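PDB 3VV3: deseasin MCP-01 from Pseudoalteromonas sp., which degrades collagen as a bacterial serine protease of the subtilisin family. Local coordinates for residues H88-I93 and I153-G158. Residues are numbered along the deposited sequence; the frame is centred on the assembly and turned at random.
Sequences HGINAI and IDYMVG
At the edge of the parallel sheet of the subtilase alpha/beta fold, the outermost strand 89-91 is joined to helix 146-161 by Ile90 laid over the ring of Tyr155. Two aliphatic carbons show that the face is used. Ile90 CG1 stands 3.9 Å above the plane of the Tyr155 ring, over its centre. Ile90 CG2 makes a CH-pi contact, 3.9 Å from the centroid of the Tyr155 ring and 29° off its normal. Ile90 CD1 adds a contact of 3.7 Å with Tyr155 CG. With CG of Tyr155 anti to its own backbone N (chi1 171°), the ring extends from the helix to the strand and runs past Ile90 in the opposite sense. The ring thereby carries Tyr155 OH to 3.5 Å from Gly89 CA, and the hydroxyl is hydrogen-bonded to Asp86, a ligand of one of the calcium ions; the side chain of Tyr155 lies about 6 Å from a bound calcium. Replacing Tyr155 by an alanine would probably leave Ile90 without the aromatic surface beneath it and Asp86 without its hydroxyl partner. Tyr83, another ligand residue of that calcium, meets the Tyr155 ring with planes at about 90° and also touches Ile90. Strand 131-136 pairs with this edge through backbone hydrogen bonds between Ile90 and both Gly134 and Lys136, while elsewhere on helix 146-161, Ile153 and Val157 touch helix 180-191.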
# COMPACT_ATOMS: atom_id res chain seq x y z
N HIS A 88 2.52 -21.45 15.22
CA HIS A 88 1.52 -20.47 14.80
C HIS A 88 1.37 -20.37 13.29
O HIS A 88 0.55 -19.58 12.79
CB HIS A 88 1.89 -19.09 15.35
CG HIS A 88 1.95 -19.02 16.84
ND1 HIS A 88 0.86 -19.30 17.64
CD2 HIS A 88 2.96 -18.71 17.68
CE1 HIS A 88 1.21 -19.16 18.91
NE2 HIS A 88 2.47 -18.79 18.96
N GLY A 89 2.15 -21.14 12.55
CA GLY A 89 2.19 -21.03 11.10
C GLY A 89 3.63 -21.09 10.62
O GLY A 89 4.51 -21.57 11.34
N ILE A 90 3.88 -20.58 9.42
CA ILE A 90 5.21 -20.73 8.82
C ILE A 90 5.66 -19.50 8.06
O ILE A 90 4.88 -18.60 7.76
CB ILE A 90 5.26 -21.92 7.83
CG1 ILE A 90 4.29 -21.70 6.66
CG2 ILE A 90 5.01 -23.25 8.56
CD1 ILE A 90 4.54 -22.61 5.45
N ASN A 91 6.96 -19.50 7.74
CA ASN A 91 7.54 -18.56 6.80
C ASN A 91 7.88 -19.37 5.54
O ASN A 91 8.76 -20.23 5.58
CB ASN A 91 8.79 -17.92 7.41
CG ASN A 91 9.46 -16.92 6.49
OD1 ASN A 91 9.53 -17.11 5.28
ND2 ASN A 91 9.99 -15.84 7.08
N ALA A 92 7.16 -19.11 4.45
CA ALA A 92 7.34 -19.87 3.21
C ALA A 92 8.58 -19.48 2.43
O ALA A 92 8.96 -20.16 1.46
CB ALA A 92 6.10 -19.76 2.32
N ILE A 93 9.21 -18.38 2.83
CA ILE A 93 10.46 -17.96 2.21
C ILE A 93 11.65 -18.76 2.78
O ILE A 93 12.50 -19.25 2.03
CB ILE A 93 10.69 -16.44 2.41
CG1 ILE A 93 9.49 -15.64 1.90
CG2 ILE A 93 11.97 -16.01 1.71
CD1 ILE A 93 9.52 -14.17 2.30
N ILE A 153 -0.50 -21.91 0.29
CA ILE A 153 -1.78 -22.58 0.04
C ILE A 153 -1.68 -24.08 0.33
O ILE A 153 -2.53 -24.63 1.02
CB ILE A 153 -2.28 -22.31 -1.39
CG1 ILE A 153 -2.49 -20.80 -1.60
CG2 ILE A 153 -3.58 -23.08 -1.66
CD1 ILE A 153 -2.60 -20.37 -3.05
N ASP A 154 -0.63 -24.71 -0.17
CA ASP A 154 -0.40 -26.13 0.10
C ASP A 154 -0.32 -26.41 1.60
O ASP A 154 -0.85 -27.41 2.09
CB ASP A 154 0.88 -26.61 -0.58
CG ASP A 154 0.77 -26.68 -2.10
OD1 ASP A 154 -0.33 -26.47 -2.66
OD2 ASP A 154 1.81 -26.95 -2.75
N TYR A 155 0.35 -25.52 2.34
CA TYR A 155 0.49 -25.70 3.79
C TYR A 155 -0.87 -25.67 4.47
O TYR A 155 -1.18 -26.52 5.31
CB TYR A 155 1.38 -24.60 4.38
CG TYR A 155 1.43 -24.54 5.90
CD1 TYR A 155 2.22 -25.43 6.62
CD2 TYR A 155 0.74 -23.55 6.60
CE1 TYR A 155 2.28 -25.37 8.01
CE2 TYR A 155 0.80 -23.49 8.00
CZ TYR A 155 1.57 -24.40 8.69
OH TYR A 155 1.65 -24.34 10.06
N MET A 156 -1.68 -24.68 4.11
CA MET A 156 -3.01 -24.53 4.68
C MET A 156 -3.90 -25.72 4.33
O MET A 156 -4.66 -26.21 5.17
CB MET A 156 -3.65 -23.21 4.19
CG MET A 156 -2.87 -21.96 4.59
SD MET A 156 -3.02 -21.58 6.36
CE MET A 156 -2.05 -20.08 6.45
N VAL A 157 -3.82 -26.17 3.08
CA VAL A 157 -4.61 -27.33 2.66
C VAL A 157 -4.16 -28.56 3.43
O VAL A 157 -4.99 -29.37 3.85
CB VAL A 157 -4.49 -27.57 1.15
CG1 VAL A 157 -5.17 -28.89 0.77
CG2 VAL A 157 -5.11 -26.39 0.39
N GLY A 158 -2.85 -28.68 3.65
CA GLY A 158 -2.32 -29.74 4.49
C GLY A 158 -2.93 -29.75 5.88
O GLY A 158 -3.32 -30.80 6.40